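Local coordinates for 2-pyrone-4,6-dicarboxylic acid hydrolase, putative (Pseudomonas putida, PDB 2FFI), which is of unknown function but probably acts as a 2-pyrone-4,6-dicarboxylate lactonase, a TIM-barrel hydrolase of the amidohydrolase family, at residues A[238-241]-A[242-245]; A[244-247]-A[248-252]. All blocks are in the same frame, centred on the assembly; numbering follows the deposited sequence.

Contact 1: A[238-241]-A[242-245]; sequences PHTQ and HESE
The imidazole of His242 carries the carbonyl oxygen of Gln241 over one face, with Gln241 O 3.0 Å from His242 CG, while Thr240 O stands at its edge, 3.3 Å from His242 CD2. At another edge, in the ring plane, Glu245 OE1 accepts a weak hydrogen bond from His242 ND1. Thr240 O accepts a hydrogen bond from Arg203, and Tyr202 brings a second ring against the imidazole, inclined at about 55°. His242 ends a type II beta turn that begins at His239, in the loop that follows strand 231-234 of the TIM barrel. The turn is closed by a weak bond, His242 N to His239 O at 3.4 Å.

Glu243 braces the turn from the residue that follows it. Its CG lies beside the backbone N, and a bend at chi2 (77°) brings the chain back toward the turn, where CG comes 3.5 Å from His239 O. The Glu243 and Thr240 side chains run at a slant to each other, and the carboxylate reaches the backbone N-H of Gln241. Glu243 OE1 has a second grip from the hydroxyl of Tyr38, so one carboxylate oxygen links the turn to another loop. An alanine here would probably leave both the backbone N-H of Gln241 and the Tyr38 hydroxyl without this acceptor and make the turn less firmly fixed. Thr240, whose methyl CG2 is 4.1 Å from Glu243 OE1, also touches Tyr38. The hydrogen bond from Gln241 N to Glu243 OE1 measures 3.1 Å and enters from above the carboxylate plane, 37° out of it.

Contact 2: A[244-247]-A[248-252]; sequences SEVS and FGSAV
Ser247 and Ser250 exchange hydrogen bonds between side chain and backbone at the start of helix 248-258. The hydroxyl of Ser247, the N-cap residue, stands between its own backbone N and carbonyl carbon (chi1 68°), which turns OG over the first helical turn to accept from Ser250 N at 3.2 Å. Ser250 has its CB directed back at the preceding loop, and Ser250 OG accepts from Ser247 N at 2.9 Å, in a nearly straight bond of 169°. Ser247 O begins the helical ladder by accepting from Ala251 N at 2.8 Å.

Val246 lies alongside this pair. With CG1 anti to the backbone N (chi1 -169°), that methyl packs beside the Ser250 hydroxyl and, at 4.4 Å, against CB of Ala251. Phe248 turns the other way, its CB bond pointing away from the loop, and its ring is buried among Tyr45, Gln48 and Leu49 of helix 42-51 and the ring of His52, thus tying the first helical turn to a neighbouring helix. The reciprocal bonds, Ser247 OG accepting from Ser250 N and Ser250 OG from Ser247 N, constitute a capping box at the helix N-terminus.

Overall arrangement
Contacts 1 and 2 are successive parts of one connection, from the loop after strand 231-234 into helix 248-258. They share Ser244 and Glu245, and their centres are 8 Å apart. His239 joins them further: its ring leaves the turn of contact 1 to pack against Val246 and Ala251 of contact 2, so the loop folds back over the helix start. The centres of contacts 1 and 2 lie about 16 and 17 Å from the centre of the chain. In TIM-barrel enzymes such strand-to-helix loops border the active site; consistent with a pocket here, a phosphate ion, probably from the crystallisation liquor, lies about 4 Å from the Thr240 side chain.

Contact 1: A[238-241]-A[242-245]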
# COMPACT_ATOMS: atom_id res chain seq x y z
N PRO A 238 0.31 7.39 9.33
CA PRO A 238 -0.46 8.01 10.41
C PRO A 238 -1.82 8.53 9.95
O PRO A 238 -2.43 9.36 10.62
CB PRO A 238 0.47 9.11 10.87
CG PRO A 238 1.04 9.57 9.58
CD PRO A 238 1.36 8.30 8.85
N HIS A 239 -2.28 8.03 8.81
CA HIS A 239 -3.55 8.44 8.23
C HIS A 239 -3.47 9.93 7.89
O HIS A 239 -3.97 10.77 8.64
CB HIS A 239 -4.70 8.19 9.22
CG HIS A 239 -4.56 6.92 10.00
ND1 HIS A 239 -3.89 6.87 11.21
CD2 HIS A 239 -4.94 5.65 9.73
CE1 HIS A 239 -3.87 5.62 11.64
NE2 HIS A 239 -4.50 4.86 10.76
N THR A 240 -2.82 10.27 6.78
CA THR A 240 -2.68 11.68 6.38
C THR A 240 -4.00 12.26 5.87
O THR A 240 -4.75 11.59 5.17
CB THR A 240 -1.54 11.87 5.32
OG1 THR A 240 -1.65 10.86 4.32
CG2 THR A 240 -0.15 11.81 5.97
N GLN A 241 -4.27 13.51 6.25
CA GLN A 241 -5.49 14.25 5.89
C GLN A 241 -6.72 13.74 6.65
O GLN A 241 -7.85 14.11 6.36
CB GLN A 241 -5.73 14.19 4.37
CG GLN A 241 -5.05 15.33 3.60
CD GLN A 241 -4.49 14.91 2.25
OE1 GLN A 241 -5.23 14.69 1.29
NE2 GLN A 241 -3.16 14.78 2.17
N HIS A 242 -6.46 12.91 7.65
CA HIS A 242 -7.51 12.31 8.46
C HIS A 242 -6.95 12.02 9.85
O HIS A 242 -7.43 11.12 10.52
CB HIS A 242 -8.01 11.01 7.82
CG HIS A 242 -8.60 11.18 6.45
ND1 HIS A 242 -9.93 11.48 6.24
CD2 HIS A 242 -8.03 11.11 5.22
CE1 HIS A 242 -10.16 11.59 4.94
NE2 HIS A 242 -9.02 11.37 4.30
N GLU A 243 -5.95 12.78 10.27
CA GLU A 243 -5.33 12.56 11.58
C GLU A 243 -6.32 12.80 12.70
O GLU A 243 -6.33 12.09 13.73
CB GLU A 243 -4.14 13.49 11.78
CG GLU A 243 -3.00 13.35 10.76
CD GLU A 243 -3.29 14.00 9.41
OE1 GLU A 243 -2.36 14.06 8.59
OE2 GLU A 243 -4.43 14.44 9.15
N SER A 244 -7.17 13.80 12.50
CA SER A 244 -8.16 14.19 13.49
C SER A 244 -9.25 13.16 13.71
O SER A 244 -9.78 13.03 14.81
CB SER A 244 -8.82 15.50 13.05
OG SER A 244 -7.85 16.37 12.50
N GLU A 245 -9.57 12.43 12.65
CA GLU A 245 -10.63 11.43 12.72
C GLU A 245 -10.17 9.98 12.93
O GLU A 245 -10.88 9.19 13.56
CB GLU A 245 -11.44 11.50 11.42
CG GLU A 245 -11.77 12.91 10.95
CD GLU A 245 -11.50 13.08 9.47
OE1 GLU A 245 -12.05 12.29 8.66
OE2 GLU A 245 -10.74 14.01 9.11

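Contact 2: A[244-247]-A[248-252]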
# COMPACT_ATOMS: atom_id res chain seq x y z
N SER A 244 -7.17 13.80 12.50
CA SER A 244 -8.16 14.19 13.49
C SER A 244 -9.25 13.16 13.71
O SER A 244 -9.78 13.03 14.81
CB SER A 244 -8.82 15.50 13.05
OG SER A 244 -7.85 16.37 12.50
N GLU A 245 -9.57 12.43 12.65
CA GLU A 245 -10.63 11.43 12.72
C GLU A 245 -10.17 9.98 12.93
O GLU A 245 -10.88 9.19 13.56
CB GLU A 245 -11.44 11.50 11.42
CG GLU A 245 -11.77 12.91 10.95
CD GLU A 245 -11.50 13.08 9.47
OE1 GLU A 245 -12.05 12.29 8.66
OE2 GLU A 245 -10.74 14.01 9.11
N VAL A 246 -8.98 9.66 12.41
CA VAL A 246 -8.45 8.31 12.48
C VAL A 246 -7.16 8.10 13.24
O VAL A 246 -6.28 8.98 13.27
CB VAL A 246 -8.23 7.76 11.05
CG1 VAL A 246 -7.93 6.27 11.10
CG2 VAL A 246 -9.46 8.04 10.19
N SER A 247 -7.05 6.93 13.85
CA SER A 247 -5.87 6.51 14.62
C SER A 247 -5.67 5.02 14.36
O SER A 247 -6.57 4.34 13.86
CB SER A 247 -6.08 6.73 16.11
OG SER A 247 -7.07 5.84 16.63
N PHE A 248 -4.49 4.51 14.68
CA PHE A 248 -4.22 3.10 14.47
C PHE A 248 -5.35 2.26 15.08
O PHE A 248 -5.86 1.33 14.44
CB PHE A 248 -2.88 2.72 15.11
CG PHE A 248 -2.16 1.62 14.39
CD1 PHE A 248 -1.07 1.89 13.56
CD2 PHE A 248 -2.62 0.31 14.49
CE1 PHE A 248 -0.47 0.87 12.85
CE2 PHE A 248 -2.02 -0.71 13.79
CZ PHE A 248 -0.95 -0.44 12.97
N GLY A 249 -5.74 2.59 16.30
CA GLY A 249 -6.83 1.85 16.92
C GLY A 249 -8.16 1.95 16.18
O GLY A 249 -8.84 0.94 16.01
N SER A 250 -8.54 3.16 15.76
CA SER A 250 -9.81 3.34 15.05
C SER A 250 -9.75 2.62 13.71
O SER A 250 -10.78 2.26 13.15
CB SER A 250 -10.12 4.82 14.83
OG SER A 250 -9.47 5.37 13.70
N ALA A 251 -8.54 2.40 13.20
CA ALA A 251 -8.39 1.70 11.93
C ALA A 251 -8.60 0.20 12.15
O ALA A 251 -9.28 -0.46 11.35
CB ALA A 251 -7.01 1.97 11.36
N VAL A 252 -8.03 -0.35 13.22
CA VAL A 252 -8.17 -1.79 13.54
C VAL A 252 -9.65 -2.10 13.84
O VAL A 252 -10.21 -3.10 13.39
CB VAL A 252 -7.30 -2.17 14.77
CG1 VAL A 252 -7.41 -3.65 15.05
CG2 VAL A 252 -5.85 -1.78 14.52